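Side-chain contacts in glutamate--tRNA ligase (Elizabethkingia anophelis, PDB 6B1Z), which is a class I glutamyl-tRNA synthetase, which as in its family probably uses ATP to attach glutamate to its cognate tRNA: residues Ala32-Leu37 / Lys332-Asn337; Phe38-Gly43 / Val76-Pro81. One frame throughout, in Å; residues are numbered along the deposited sequence.

Interaction 1 (Ala32-Leu37 / Lys332-Asn337); sequences ALYDYL and KEFDLN
Phe-334 meets Tyr-34 and Leu-37, two residues one helical turn apart, and supplies nearly all of its segment's share of the contact. Helix 327-333 has just ended here, and the phenylalanine side chain points toward helix 26-41. With CG anti to the backbone N (chi1 -174°), the ring lies across both helix residues. Leu-37 supplies its CB over one face, 4.0 Å from the Phe-334 ring centroid, a CH-pi contact; its CD1 adds a second touch, 3.8 Å from Phe-334 CD1. The far end of the ring reaches Tyr-34: Phe-334 CE1 stands over one face of the tyrosine ring, toward its rim, 3.6 Å from Tyr-34 CD1. The two rings are inclined at 35°, neither stacked nor edge-to-face. Tyrosine suits this buried place because its ring offers an apolar face while its OH is satisfied by a hydrogen bond to Ala-312 O. Trp-316 meets the Phe-334 ring edge-to-face, so aromatic groups gather here.

Next along the chain, Asp-335 bonds within its own segment: OD1 accepts from Asn-337 N at 3.0 Å, the donor lying above the carboxylate plane. This closes an Asx turn at the 3-10 segment that begins with Leu-336. The aromatic-aliphatic cluster belongs to the Rossmann-type catalytic domain of class I synthetases, in which helix 26-41 follows strand 13-16.

Interaction 2 (Phe38-Gly43 / Val76-Pro81); sequences FAKHNG and VPDESP
A single salt bridge joins Lys-40, near the end of helix 26-41, to Asp-78 in the loop after helix 62-73. Lys-40 NZ donates to Asp-78 OD2 at 2.8 Å, meeting the oxygen on its syn side and only 15° out of the carboxylate plane. The other oxygen is clearly farther away, with Asp-78 OD1 3.6 Å from Lys-40 NZ, and the grip is therefore one-sided. The two side chains approach from opposite directions. Lysine suits the span because its long chain can bend, here at chi2 and chi3, carrying the ammonium group from the helix surface to the loop. Aspartate, being short, holds its charge close to the loop backbone.

The well-held part is this charged end. Asp-78 OD2 also accepts from Phe-46 N, and Lys-40 NZ also donates to Gly-44 O, so each charged group has a second partner in the chain that follows the helix. Such sharing should fix the carboxylate and favour its ionised form. Around the bridge the contact is loose: it lies at the surface, both residues are partly exposed, and little area is buried. At its C-terminal end the helix completes its own hydrogen bonding: Phe-38 O accepts from Asn-42 N and, at 2.9 Å, from Asn-42 ND2, the two donors coming from opposite faces of the carbonyl plane. Gly-43, whose positive phi (64°) favours glycine, is the C-prime residue of a Schellman motif, with Gly-44 N bonded to Ala-39 O and Gly-43 N to Lys-40 O.

The bridge thus lies where helix 26-41 gives way to strand 45-48, beside which Asp-78 and Glu-79 run with backbone bonds to Phe-46 and Leu-48.

Helix 26-41 serves both contacts, and their centres are 11 Å apart. Residues 32-37 carry interaction 1 and the following residues, 38-43, carry interaction 2, whose partner 76-81 is close in sequence; 332-337 comes far later, so all of interaction 2 falls within the span of chain that interaction 1 bridges. The two also touch: Leu-336 CD2 lies 3.8 Å from Phe-38 CD1. Separately, Ile-331 O accepts from His-41 ND1, tying the end of the shared helix to helix 327-333. One contact is buried and apolar, the other charged and at the surface. Together they tie this single helix to early and late parts of the catalytic domain.

Interaction 1 (Ala32-Leu37 / Lys332-Asn337)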
ATOM      1  N   ALA A  32       7.186  -2.597  -5.143  1.00 15.52           N
ATOM      2  CA  ALA A  32       7.748  -1.417  -5.788  1.00 13.96           C
ATOM      3  C   ALA A  32       8.807  -0.753  -4.914  1.00 15.74           C
ATOM      4  O   ALA A  32       9.863  -0.352  -5.415  1.00 15.35           O
ATOM      5  CB  ALA A  32       6.631  -0.413  -6.120  1.00 15.06           C
ATOM      6  N   LEU A  33       8.547  -0.636  -3.606  1.00 14.03           N
ATOM      7  CA  LEU A  33       9.511  -0.017  -2.703  1.00 12.33           C
ATOM      8  C   LEU A  33      10.815  -0.794  -2.667  1.00 16.35           C
ATOM      9  O   LEU A  33      11.899  -0.203  -2.750  1.00 17.91           O
ATOM     10  CB  LEU A  33       8.919   0.099  -1.297  1.00 15.79           C
ATOM     11  CG  LEU A  33       9.897   0.584  -0.226  1.00 20.02           C
ATOM     12  CD1 LEU A  33      10.349   2.031  -0.458  1.00 18.34           C
ATOM     13  CD2 LEU A  33       9.274   0.440   1.141  1.00 20.89           C
ATOM     14  N   TYR A  34      10.732  -2.122  -2.532  1.00 16.12           N
ATOM     15  CA  TYR A  34      11.964  -2.906  -2.471  1.00 14.24           C
ATOM     16  C   TYR A  34      12.718  -2.865  -3.803  1.00 16.87           C
ATOM     17  O   TYR A  34      13.958  -2.852  -3.803  1.00 18.41           O
ATOM     18  CB  TYR A  34      11.660  -4.344  -2.022  1.00 15.30           C
ATOM     19  CG  TYR A  34      11.261  -4.507  -0.554  1.00 15.83           C
ATOM     20  CD1 TYR A  34      11.284  -3.435   0.351  1.00 15.45           C
ATOM     21  CD2 TYR A  34      10.859  -5.743  -0.071  1.00 17.97           C
ATOM     22  CE1 TYR A  34      10.909  -3.612   1.685  1.00 16.90           C
ATOM     23  CE2 TYR A  34      10.492  -5.926   1.262  1.00 20.20           C
ATOM     24  CZ  TYR A  34      10.514  -4.863   2.131  1.00 17.54           C
ATOM     25  OH  TYR A  34      10.157  -5.070   3.434  1.00 19.21           O
ATOM     26  N   ASP A  35      12.001  -2.828  -4.938  1.00 16.25           N
ATOM     27  CA  ASP A  35      12.641  -2.545  -6.228  1.00 15.73           C
ATOM     28  C   ASP A  35      13.431  -1.243  -6.183  1.00 17.40           C
ATOM     29  O   ASP A  35      14.599  -1.182  -6.597  1.00 18.01           O
ATOM     30  CB  ASP A  35      11.588  -2.415  -7.331  1.00 16.09           C
ATOM     31  CG  ASP A  35      11.083  -3.725  -7.846  1.00 19.13           C
ATOM     32  OD1 ASP A  35      11.890  -4.672  -8.005  1.00 17.82           O
ATOM     33  OD2 ASP A  35       9.859  -3.789  -8.143  1.00 17.07           O
ATOM     34  N   TYR A  36      12.770  -0.172  -5.739  1.00 16.17           N
ATOM     35  CA  TYR A  36      13.377   1.154  -5.723  1.00 16.84           C
ATOM     36  C   TYR A  36      14.583   1.193  -4.798  1.00 18.49           C
ATOM     37  O   TYR A  36      15.667   1.655  -5.182  1.00 19.39           O
ATOM     38  CB  TYR A  36      12.319   2.168  -5.287  1.00 16.14           C
ATOM     39  CG  TYR A  36      12.757   3.614  -5.323  1.00 17.06           C
ATOM     40  CD1 TYR A  36      12.921   4.283  -6.528  1.00 18.18           C
ATOM     41  CD2 TYR A  36      12.988   4.316  -4.145  1.00 18.34           C
ATOM     42  CE1 TYR A  36      13.307   5.607  -6.559  1.00 18.63           C
ATOM     43  CE2 TYR A  36      13.374   5.637  -4.164  1.00 18.98           C
ATOM     44  CZ  TYR A  36      13.540   6.281  -5.378  1.00 20.75           C
ATOM     45  OH  TYR A  36      13.936   7.604  -5.401  1.00 24.86           O
ATOM     46  N   LEU A  37      14.415   0.684  -3.575  1.00 16.24           N
ATOM     47  CA  LEU A  37      15.510   0.690  -2.612  1.00 17.43           C
ATOM     48  C   LEU A  37      16.687  -0.128  -3.114  1.00 19.89           C
ATOM     49  O   LEU A  37      17.842   0.291  -2.975  1.00 20.44           O
ATOM     50  CB  LEU A  37      15.028   0.156  -1.259  1.00 18.66           C
ATOM     51  CG  LEU A  37      13.962   0.986  -0.525  1.00 16.91           C
ATOM     52  CD1 LEU A  37      13.554   0.314   0.785  1.00 20.25           C
ATOM     53  CD2 LEU A  37      14.480   2.398  -0.261  1.00 18.50           C
ATOM     54  N   LYS A 332      20.270   3.877   1.815  1.00 23.55           N
ATOM     55  CA  LYS A 332      21.647   3.628   2.222  1.00 28.88           C
ATOM     56  C   LYS A 332      21.816   2.250   2.858  1.00 28.49           C
ATOM     57  O   LYS A 332      22.865   1.622   2.689  1.00 31.39           O
ATOM     58  CB  LYS A 332      22.109   4.729   3.179  1.00 29.86           C
ATOM     59  N   GLU A 333      20.809   1.744   3.574  1.00 25.45           N
ATOM     60  CA  GLU A 333      21.031   0.531   4.348  1.00 31.21           C
ATOM     61  C   GLU A 333      20.238  -0.677   3.870  1.00 29.84           C
ATOM     62  O   GLU A 333      20.443  -1.773   4.414  1.00 32.59           O
ATOM     63  CB  GLU A 333      20.744   0.778   5.832  1.00 37.50           C
ATOM     64  CG  GLU A 333      19.333   1.164   6.188  1.00 43.24           C
ATOM     65  CD  GLU A 333      19.183   1.368   7.685  1.00 68.73           C
ATOM     66  OE1 GLU A 333      19.801   0.594   8.447  1.00 71.44           O
ATOM     67  OE2 GLU A 333      18.470   2.304   8.104  1.00 80.57           O
ATOM     68  N   PHE A 334      19.382  -0.532   2.858  1.00 24.81           N
ATOM     69  CA  PHE A 334      18.578  -1.665   2.409  1.00 20.57           C
ATOM     70  C   PHE A 334      19.460  -2.791   1.891  1.00 25.04           C
ATOM     71  O   PHE A 334      20.323  -2.588   1.029  1.00 25.84           O
ATOM     72  CB  PHE A 334      17.601  -1.246   1.313  1.00 19.48           C
ATOM     73  CG  PHE A 334      16.643  -2.347   0.912  1.00 19.78           C
ATOM     74  CD1 PHE A 334      15.633  -2.744   1.774  1.00 23.16           C
ATOM     75  CD2 PHE A 334      16.786  -3.003  -0.301  1.00 20.32           C
ATOM     76  CE1 PHE A 334      14.748  -3.768   1.422  1.00 21.67           C
ATOM     77  CE2 PHE A 334      15.914  -4.023  -0.674  1.00 19.51           C
ATOM     78  CZ  PHE A 334      14.889  -4.407   0.194  1.00 20.50           C
ATOM     79  N   ASP A 335      19.230  -3.987   2.421  1.00 24.85           N
ATOM     80  CA  ASP A 335      19.945  -5.192   2.021  1.00 26.00           C
ATOM     81  C   ASP A 335      18.895  -6.257   1.750  1.00 24.65           C
ATOM     82  O   ASP A 335      18.230  -6.726   2.677  1.00 23.43           O
ATOM     83  CB  ASP A 335      20.923  -5.631   3.109  1.00 27.11           C
ATOM     84  CG  ASP A 335      21.768  -6.819   2.699  1.00 33.06           C
ATOM     85  OD1 ASP A 335      21.501  -7.435   1.641  1.00 26.95           O
ATOM     86  OD2 ASP A 335      22.715  -7.134   3.450  1.00 37.95           O
ATOM     87  N   LEU A 336      18.735  -6.615   0.475  1.00 23.38           N
ATOM     88  CA  LEU A 336      17.727  -7.591   0.089  1.00 23.83           C
ATOM     89  C   LEU A 336      17.956  -8.930   0.778  1.00 26.87           C
ATOM     90  O   LEU A 336      16.997  -9.669   1.036  1.00 27.94           O
ATOM     91  CB  LEU A 336      17.745  -7.745  -1.432  1.00 27.80           C
ATOM     92  CG  LEU A 336      16.611  -8.453  -2.152  1.00 26.80           C
ATOM     93  CD1 LEU A 336      15.261  -7.813  -1.835  1.00 22.44           C
ATOM     94  CD2 LEU A 336      16.916  -8.427  -3.637  1.00 24.24           C
ATOM     95  N   ASN A 337      19.211  -9.243   1.112  1.00 28.38           N
ATOM     96  CA  ASN A 337      19.524 -10.488   1.806  1.00 27.32           C
ATOM     97  C   ASN A 337      19.062 -10.476   3.258  1.00 32.78           C
ATOM     98  O   ASN A 337      19.131 -11.521   3.913  1.00 40.61           O
ATOM     99  CB  ASN A 337      21.032 -10.778   1.739  1.00 32.06           C
ATOM    100  CG  ASN A 337      21.535 -10.970   0.316  1.00 35.11           C
ATOM    101  OD1 ASN A 337      20.933 -11.689  -0.490  1.00 32.74           O
ATOM    102  ND2 ASN A 337      22.647 -10.321  -0.004  1.00 44.48           N
TER

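Interaction 2 (Phe38-Gly43 / Val76-Pro81)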
ATOM      1  N   PHE A  38      16.418  -1.291  -3.714  1.00 17.87           N
ATOM      2  CA  PHE A  38      17.506  -2.128  -4.214  1.00 19.53           C
ATOM      3  C   PHE A  38      18.239  -1.442  -5.359  1.00 22.66           C
ATOM      4  O   PHE A  38      19.477  -1.429  -5.393  1.00 21.30           O
ATOM      5  CB  PHE A  38      16.968  -3.492  -4.652  1.00 18.98           C
ATOM      6  CG  PHE A  38      18.042  -4.473  -5.043  1.00 18.73           C
ATOM      7  CD1 PHE A  38      18.788  -5.130  -4.083  1.00 18.44           C
ATOM      8  CD2 PHE A  38      18.295  -4.744  -6.383  1.00 22.50           C
ATOM      9  CE1 PHE A  38      19.775  -6.029  -4.449  1.00 22.50           C
ATOM     10  CE2 PHE A  38      19.281  -5.645  -6.746  1.00 23.38           C
ATOM     11  CZ  PHE A  38      20.008  -6.288  -5.784  1.00 23.55           C
ATOM     12  N   ALA A  39      17.498  -0.844  -6.292  1.00 19.34           N
ATOM     13  CA  ALA A  39      18.148  -0.139  -7.398  1.00 21.35           C
ATOM     14  C   ALA A  39      18.957   1.052  -6.896  1.00 20.68           C
ATOM     15  O   ALA A  39      20.127   1.223  -7.264  1.00 24.69           O
ATOM     16  CB  ALA A  39      17.104   0.313  -8.423  1.00 20.32           C
ATOM     17  N   LYS A  40      18.366   1.878  -6.030  1.00 22.82           N
ATOM     18  CA  LYS A  40      19.085   3.080  -5.611  1.00 25.56           C
ATOM     19  C   LYS A  40      20.271   2.739  -4.710  1.00 22.32           C
ATOM     20  O   LYS A  40      21.326   3.383  -4.794  1.00 23.57           O
ATOM     21  CB  LYS A  40      18.136   4.058  -4.914  1.00 24.68           C
ATOM     22  CG  LYS A  40      17.069   4.663  -5.837  1.00 26.93           C
ATOM     23  CD  LYS A  40      17.661   5.267  -7.126  1.00 32.35           C
ATOM     24  CE  LYS A  40      16.874   4.806  -8.373  1.00 33.47           C
ATOM     25  NZ  LYS A  40      17.581   5.001  -9.691  1.00 32.68           N
ATOM     26  N   HIS A  41      20.119   1.730  -3.844  1.00 22.93           N
ATOM     27  CA  HIS A  41      21.231   1.300  -2.996  1.00 22.83           C
ATOM     28  C   HIS A  41      22.443   0.910  -3.832  1.00 23.56           C
ATOM     29  O   HIS A  41      23.590   1.168  -3.444  1.00 28.43           O
ATOM     30  CB  HIS A  41      20.784   0.119  -2.125  1.00 22.27           C
ATOM     31  CG  HIS A  41      21.856  -0.424  -1.228  1.00 23.18           C
ATOM     32  ND1 HIS A  41      22.156   0.131  -0.003  1.00 27.98           N
ATOM     33  CD2 HIS A  41      22.689  -1.482  -1.374  1.00 25.16           C
ATOM     34  CE1 HIS A  41      23.128  -0.558   0.567  1.00 32.27           C
ATOM     35  NE2 HIS A  41      23.467  -1.544  -0.244  1.00 32.72           N
ATOM     36  N   ASN A  42      22.200   0.318  -4.997  1.00 24.52           N
ATOM     37  CA  ASN A  42      23.263  -0.195  -5.848  1.00 25.59           C
ATOM     38  C   ASN A  42      23.552   0.698  -7.050  1.00 30.44           C
ATOM     39  O   ASN A  42      24.295   0.285  -7.949  1.00 32.64           O
ATOM     40  CB  ASN A  42      22.909  -1.615  -6.290  1.00 25.62           C
ATOM     41  CG  ASN A  42      22.972  -2.591  -5.140  1.00 28.09           C
ATOM     42  OD1 ASN A  42      24.052  -2.879  -4.625  1.00 31.34           O
ATOM     43  ND2 ASN A  42      21.815  -3.082  -4.705  1.00 27.30           N
ATOM     44  N   GLY A  43      23.016   1.915  -7.072  1.00 27.84           N
ATOM     45  CA  GLY A  43      23.277   2.830  -8.171  1.00 29.09           C
ATOM     46  C   GLY A  43      22.746   2.355  -9.504  1.00 27.13           C
ATOM     47  O   GLY A  43      23.356   2.630 -10.544  1.00 29.82           O
ATOM     48  N   VAL A  76       9.901   7.639  -8.328  1.00 27.13           N
ATOM     49  CA  VAL A  76       9.622   7.844  -9.753  1.00 28.68           C
ATOM     50  C   VAL A  76      10.496   6.903 -10.579  1.00 26.33           C
ATOM     51  O   VAL A  76      11.726   6.881 -10.392  1.00 24.19           O
ATOM     52  CB  VAL A  76       9.868   9.295 -10.142  1.00 28.57           C
ATOM     53  CG1 VAL A  76       9.576   9.502 -11.621  1.00 28.14           C
ATOM     54  CG2 VAL A  76       9.017  10.249  -9.282  1.00 31.58           C
ATOM     55  N   PRO A  77       9.917   6.144 -11.508  1.00 23.76           N
ATOM     56  CA  PRO A  77      10.722   5.243 -12.336  1.00 20.19           C
ATOM     57  C   PRO A  77      11.720   5.986 -13.214  1.00 18.45           C
ATOM     58  O   PRO A  77      11.460   7.087 -13.709  1.00 23.18           O
ATOM     59  CB  PRO A  77       9.674   4.518 -13.190  1.00 21.64           C
ATOM     60  CG  PRO A  77       8.393   4.649 -12.409  1.00 21.44           C
ATOM     61  CD  PRO A  77       8.473   5.978 -11.747  1.00 24.51           C
ATOM     62  N   ASP A  78      12.865   5.342 -13.427  1.00 20.23           N
ATOM     63  CA  ASP A  78      13.865   5.856 -14.361  1.00 20.53           C
ATOM     64  C   ASP A  78      13.463   5.623 -15.813  1.00 20.22           C
ATOM     65  O   ASP A  78      13.856   6.396 -16.701  1.00 22.73           O
ATOM     66  CB  ASP A  78      15.212   5.178 -14.089  1.00 19.84           C
ATOM     67  CG  ASP A  78      15.735   5.458 -12.697  1.00 24.84           C
ATOM     68  OD1 ASP A  78      15.855   6.653 -12.338  1.00 26.43           O
ATOM     69  OD2 ASP A  78      16.004   4.495 -11.951  1.00 23.96           O
ATOM     70  N   GLU A  79      12.711   4.553 -16.066  1.00 19.75           N
ATOM     71  CA  GLU A  79      12.220   4.171 -17.384  1.00 17.06           C
ATOM     72  C   GLU A  79      10.765   3.764 -17.213  1.00 20.86           C
ATOM     73  O   GLU A  79      10.443   3.050 -16.263  1.00 18.85           O
ATOM     74  CB  GLU A  79      13.040   3.009 -17.970  1.00 17.96           C
ATOM     75  CG  GLU A  79      14.524   3.353 -18.108  1.00 18.78           C
ATOM     76  CD  GLU A  79      15.404   2.178 -18.485  1.00 18.88           C
ATOM     77  OE1 GLU A  79      14.924   1.195 -19.106  1.00 19.01           O
ATOM     78  OE2 GLU A  79      16.615   2.255 -18.164  1.00 22.23           O
ATOM     79  N   SER A  80       9.887   4.253 -18.101  1.00 17.77           N
ATOM     80  CA  SER A  80       8.446   4.044 -17.961  1.00 18.47           C
ATOM     81  C   SER A  80       7.748   4.549 -19.216  1.00 20.04           C
ATOM     82  O   SER A  80       8.375   5.224 -20.042  1.00 19.27           O
ATOM     83  CB  SER A  80       7.905   4.783 -16.731  1.00 17.32           C
ATOM     84  OG  SER A  80       7.996   6.182 -16.939  1.00 20.23           O
ATOM     85  N   PRO A  81       6.453   4.282 -19.392  1.00 17.84           N
ATOM     86  CA  PRO A  81       5.750   4.932 -20.514  1.00 20.08           C
ATOM     87  C   PRO A  81       5.786   6.450 -20.431  1.00 20.05           C
ATOM     88  O   PRO A  81       5.897   7.124 -21.464  1.00 21.95           O
ATOM     89  CB  PRO A  81       4.324   4.371 -20.401  1.00 20.22           C
ATOM     90  CG  PRO A  81       4.483   3.066 -19.704  1.00 17.48           C
ATOM     91  CD  PRO A  81       5.616   3.261 -18.723  1.00 20.60           C
TER